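Local coordinates for protein glycoside Hydrolase (Bacteroides uniformis, PDB 5T99) that probably hydrolyses galactosidic bonds in agarose-derived sugars, as a family 2 glycoside hydrolase whose pocket holds the inhibitor D-galacto-isofagomine, at residues V342-T347 against G364-D369; I307-V312 against G549-T554. All coordinates share one frame; numbering follows the deposited sequence.

How the interactions relate
Two kinds of contact build this TIM barrel, one between successive strands and one between its first and last. From the N terminus, 307-312 comes first, on the first barrel strand, followed by 342-347 and 364-369. Interaction 1 closes a short loop through helix 354-363. Only after the remaining strands does 549-554 return to pair with 307-312, so interaction 1 is nested inside the long loop closed by interaction 2. The two share the sheet: V312 O receives R346 N at 2.9 Å, and L368 CD1 meets F551 CZ at 3.6 Å inside the barrel.

Interaction 1. Residues V342-T347 against G364-D369; sequences VNAIRT and GLVVLD
The carbonyl oxygen of N343 accepts two N-H groups, V366 N at 3.1 Å and NE2 of Q262. It starts the pairing of two parallel strands in a beta-alpha-beta crossover of the TIM barrel, where helix 354-363 links 344-346 to 366-370. I345 carries the pairing on: its N reaches V366 O, its O receives L368 N nearly head-on, and T347 N closes on L368 O at 2.9 Å. A344, R346, V366 and L368 face the barrel interior, where R346 forms salt bridges with E370 and E494 near the bound inhibitor. I345 and V367 turn the other way, onto the helix. At the strand end, T347 holds OG1 between its backbone N and carbonyl carbon (chi1 76°), where it bonds E370 N and N350 O, while its side chain crosses that of V367 at about a right angle, CG2 of T347 lying 3.7 Å from CG1 of V367. With an alanine here, those two backbone groups would probably lose their hydroxyl mate and V367 its methyl neighbour. At the opposite end the two methyls of L365 divide the work: CD1 lies 4.0 Å from I345 CG1, and CD2 sits 3.4 Å from V342 O.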
# COMPACT_ATOMS: atom_id res chain seq x y z
N VAL A 342 4.95 8.73 9.28
CA VAL A 342 5.38 7.46 8.69
C VAL A 342 6.45 7.72 7.63
O VAL A 342 6.24 8.53 6.72
CB VAL A 342 4.20 6.71 8.05
CG1 VAL A 342 4.66 5.45 7.32
CG2 VAL A 342 3.17 6.35 9.11
N ASN A 343 7.59 7.04 7.77
CA ASN A 343 8.64 7.07 6.75
C ASN A 343 8.91 5.69 6.12
O ASN A 343 9.83 5.55 5.31
CB ASN A 343 9.93 7.61 7.36
CG ASN A 343 10.57 6.65 8.34
OD1 ASN A 343 9.87 5.84 8.95
ND2 ASN A 343 11.89 6.71 8.48
N ALA A 344 8.13 4.68 6.49
CA ALA A 344 8.41 3.31 6.07
C ALA A 344 7.17 2.44 5.98
O ALA A 344 6.23 2.61 6.74
CB ALA A 344 9.42 2.68 7.01
N ILE A 345 7.18 1.51 5.03
CA ILE A 345 6.04 0.64 4.75
C ILE A 345 6.52 -0.81 4.74
O ILE A 345 7.55 -1.12 4.17
CB ILE A 345 5.40 0.93 3.36
CG1 ILE A 345 5.11 2.42 3.15
CG2 ILE A 345 4.13 0.10 3.18
CD1 ILE A 345 4.02 3.00 4.03
N ARG A 346 5.75 -1.70 5.38
CA ARG A 346 5.93 -3.15 5.22
C ARG A 346 4.77 -3.66 4.39
O ARG A 346 3.63 -3.45 4.80
CB ARG A 346 5.94 -3.82 6.60
CG ARG A 346 6.00 -5.35 6.57
CD ARG A 346 6.57 -5.93 7.87
NE ARG A 346 6.57 -7.39 7.84
CZ ARG A 346 5.68 -8.20 8.44
NH1 ARG A 346 4.68 -7.74 9.21
NH2 ARG A 346 5.80 -9.52 8.28
N THR A 347 5.02 -4.33 3.26
CA THR A 347 3.92 -4.79 2.38
C THR A 347 3.32 -6.14 2.83
O THR A 347 3.37 -7.16 2.13
CB THR A 347 4.29 -4.81 0.87
OG1 THR A 347 5.13 -5.92 0.54
CG2 THR A 347 4.98 -3.54 0.47
N GLY A 364 9.24 9.22 -1.14
CA GLY A 364 10.38 9.07 -0.26
C GLY A 364 10.23 8.10 0.89
O GLY A 364 10.90 8.25 1.91
N LEU A 365 9.39 7.10 0.72
CA LEU A 365 9.17 6.09 1.76
C LEU A 365 10.03 4.86 1.49
O LEU A 365 10.14 4.42 0.35
CB LEU A 365 7.70 5.67 1.78
CG LEU A 365 6.69 6.75 2.15
CD1 LEU A 365 5.28 6.23 1.86
CD2 LEU A 365 6.81 7.17 3.61
N VAL A 366 10.61 4.28 2.54
CA VAL A 366 11.37 3.04 2.39
C VAL A 366 10.41 1.87 2.58
O VAL A 366 9.46 1.97 3.36
CB VAL A 366 12.62 2.97 3.29
CG1 VAL A 366 13.62 4.03 2.84
CG2 VAL A 366 12.32 3.13 4.78
N VAL A 367 10.65 0.79 1.84
CA VAL A 367 9.72 -0.33 1.75
C VAL A 367 10.38 -1.70 2.01
O VAL A 367 11.44 -2.01 1.46
CB VAL A 367 9.03 -0.35 0.38
CG1 VAL A 367 8.10 -1.55 0.26
CG2 VAL A 367 8.26 0.94 0.15
N LEU A 368 9.71 -2.50 2.85
CA LEU A 368 9.99 -3.92 3.00
C LEU A 368 9.00 -4.67 2.11
O LEU A 368 7.80 -4.70 2.39
CB LEU A 368 9.82 -4.35 4.46
CG LEU A 368 10.94 -3.97 5.43
CD1 LEU A 368 11.24 -2.49 5.39
CD2 LEU A 368 10.61 -4.42 6.85
N ASP A 369 9.52 -5.28 1.05
CA ASP A 369 8.72 -5.86 -0.02
C ASP A 369 8.59 -7.35 0.29
O ASP A 369 9.58 -8.10 0.21
CB ASP A 369 9.47 -5.61 -1.33
CG ASP A 369 8.61 -5.70 -2.57
OD1 ASP A 369 7.44 -6.14 -2.50
OD2 ASP A 369 9.15 -5.35 -3.65

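Interaction 2. Residues I307-V312 against G549-T554; sequences IRFNGV and GEFIWT. With GIF (D-galacto-isofagomine), chain C.
The seam of the TIM barrel runs here, where the first strand, 305-313, meets the last, 549-552, in parallel and completes the ring of strands. F309 O receives E550 N at 2.9 Å, and I552 N reaches G311 O from well above the carbonyl plane, 51° out of it. Between them the bond from G311 N to E550 O is weak and bent. The strands run close, with the CA atoms of G311 and F551 only 4.1 Å apart. G311 allows this approach, since a side chain there would run into F551 CD1; two residues earlier, G549 does the same against F309, where a side chain would strike F309 O. Inside the barrel the F309 and F551 rings meet obliquely, planes at 44°, with F309 CD2 3.6 Å from F551 CE2. With CG of F551 anti to the carbonyl carbon (chi1 -73°), its CD1 comes within 3.7 Å of G311 CA. On the outer side V312 and I552 lie alongside each other, CG1 to CG1 3.9 Å. Just past the pairing, W553 serves the ligand pocket: its ring carries D-galacto-isofagomine on one face, C1 lying 3.4 Å above the plane, while CG2 of T554 covers the centre of the other. The peptide between W553 and T554 is cis, a turn consistent with that methyl lying against the ring. Around the seam, helix 598-607 packs on E550 and I552, helix 534-543 also covers E550, and strand 344-346 flanks the first strand, its A344 touching both F309 and F551.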
# COMPACT_ATOMS: atom_id res chain seq x y z
N ILE A 307 18.98 5.74 9.85
CA ILE A 307 17.55 5.88 9.60
C ILE A 307 16.84 5.03 10.65
O ILE A 307 17.36 3.99 11.06
CB ILE A 307 17.18 5.46 8.14
CG1 ILE A 307 15.72 5.77 7.83
CG2 ILE A 307 17.43 3.98 7.87
CD1 ILE A 307 15.34 5.49 6.39
N ARG A 308 15.67 5.48 11.10
CA ARG A 308 14.80 4.69 11.96
C ARG A 308 13.44 4.52 11.31
O ARG A 308 12.93 5.45 10.69
CB ARG A 308 14.64 5.35 13.33
CG ARG A 308 15.98 5.65 13.98
CD ARG A 308 15.90 5.97 15.46
NE ARG A 308 17.15 5.63 16.15
CZ ARG A 308 17.54 4.40 16.51
NH1 ARG A 308 16.79 3.32 16.25
NH2 ARG A 308 18.71 4.24 17.15
N PHE A 309 12.85 3.35 11.46
CA PHE A 309 11.56 3.05 10.85
C PHE A 309 10.40 3.43 11.77
O PHE A 309 10.10 2.74 12.75
CB PHE A 309 11.46 1.57 10.45
CG PHE A 309 12.64 1.07 9.66
CD1 PHE A 309 13.11 1.78 8.57
CD2 PHE A 309 13.25 -0.13 10.00
CE1 PHE A 309 14.20 1.31 7.83
CE2 PHE A 309 14.33 -0.61 9.27
CZ PHE A 309 14.81 0.11 8.19
N ASN A 310 9.77 4.56 11.45
CA ASN A 310 8.42 4.88 11.88
C ASN A 310 7.49 4.27 10.84
O ASN A 310 7.02 4.97 9.94
CB ASN A 310 8.20 6.39 11.91
CG ASN A 310 9.08 7.08 12.91
OD1 ASN A 310 9.56 6.47 13.87
ND2 ASN A 310 9.31 8.36 12.70
N GLY A 311 7.23 2.98 10.99
CA GLY A 311 6.64 2.18 9.91
C GLY A 311 5.22 1.75 10.13
O GLY A 311 4.73 1.75 11.26
N VAL A 312 4.56 1.35 9.05
CA VAL A 312 3.23 0.78 9.10
C VAL A 312 3.13 -0.40 8.14
O VAL A 312 3.79 -0.43 7.09
CB VAL A 312 2.12 1.82 8.77
CG1 VAL A 312 2.26 3.03 9.68
CG2 VAL A 312 2.16 2.25 7.32
N GLY A 549 13.57 0.03 14.25
CA GLY A 549 12.26 0.68 14.33
C GLY A 549 11.12 -0.33 14.43
O GLY A 549 11.33 -1.49 14.80
N GLU A 550 9.92 0.13 14.07
CA GLU A 550 8.72 -0.68 14.15
C GLU A 550 7.85 -0.54 12.91
O GLU A 550 7.93 0.44 12.18
CB GLU A 550 7.91 -0.29 15.38
CG GLU A 550 7.38 1.14 15.41
CD GLU A 550 6.44 1.38 16.58
OE1 GLU A 550 5.51 0.57 16.77
OE2 GLU A 550 6.65 2.38 17.31
N PHE A 551 6.99 -1.53 12.70
CA PHE A 551 6.01 -1.49 11.64
C PHE A 551 4.67 -1.89 12.25
O PHE A 551 4.46 -3.05 12.58
CB PHE A 551 6.45 -2.42 10.51
CG PHE A 551 7.62 -1.89 9.69
CD1 PHE A 551 7.40 -1.16 8.53
CD2 PHE A 551 8.93 -2.11 10.10
CE1 PHE A 551 8.47 -0.68 7.78
CE2 PHE A 551 10.00 -1.62 9.37
CZ PHE A 551 9.77 -0.90 8.21
N ILE A 552 3.76 -0.92 12.42
CA ILE A 552 2.58 -1.13 13.26
C ILE A 552 1.56 -1.93 12.50
O ILE A 552 1.53 -1.87 11.29
CB ILE A 552 1.96 0.19 13.78
CG1 ILE A 552 1.12 0.89 12.70
CG2 ILE A 552 3.05 1.08 14.39
CD1 ILE A 552 0.55 2.22 13.11
N TRP A 553 0.74 -2.70 13.23
CA TRP A 553 -0.40 -3.41 12.65
C TRP A 553 -1.72 -2.69 13.02
O TRP A 553 -2.25 -2.95 14.10
CB TRP A 553 -0.44 -4.87 13.14
CG TRP A 553 -1.42 -5.64 12.32
CD1 TRP A 553 -2.73 -5.90 12.60
CD2 TRP A 553 -1.17 -6.16 11.01
NE1 TRP A 553 -3.31 -6.57 11.54
CE2 TRP A 553 -2.38 -6.73 10.55
CE3 TRP A 553 -0.05 -6.18 10.17
CZ2 TRP A 553 -2.49 -7.34 9.30
CZ3 TRP A 553 -0.15 -6.78 8.94
CH2 TRP A 553 -1.36 -7.36 8.51
N THR A 554 -2.29 -1.79 12.22
CA THR A 554 -1.87 -1.37 10.88
C THR A 554 -2.04 0.13 10.76
O THR A 554 -2.65 0.77 11.63
CB THR A 554 -2.78 -2.00 9.82
OG1 THR A 554 -4.15 -1.70 10.11
CG2 THR A 554 -2.62 -3.49 9.80
C GIF C . -0.23 -11.18 11.12
N GIF C . 0.01 -10.93 12.53
O GIF C . -3.14 -9.14 15.04
C1 GIF C . -1.25 -10.20 10.58
O1 GIF C . -3.16 -11.41 11.41
C2 GIF C . -2.49 -10.15 11.47
O2 GIF C . -1.63 -10.59 9.26
C3 GIF C . -2.14 -9.82 12.92
C4 GIF C . -1.11 -10.81 13.45
C5 GIF C . -3.39 -9.82 13.80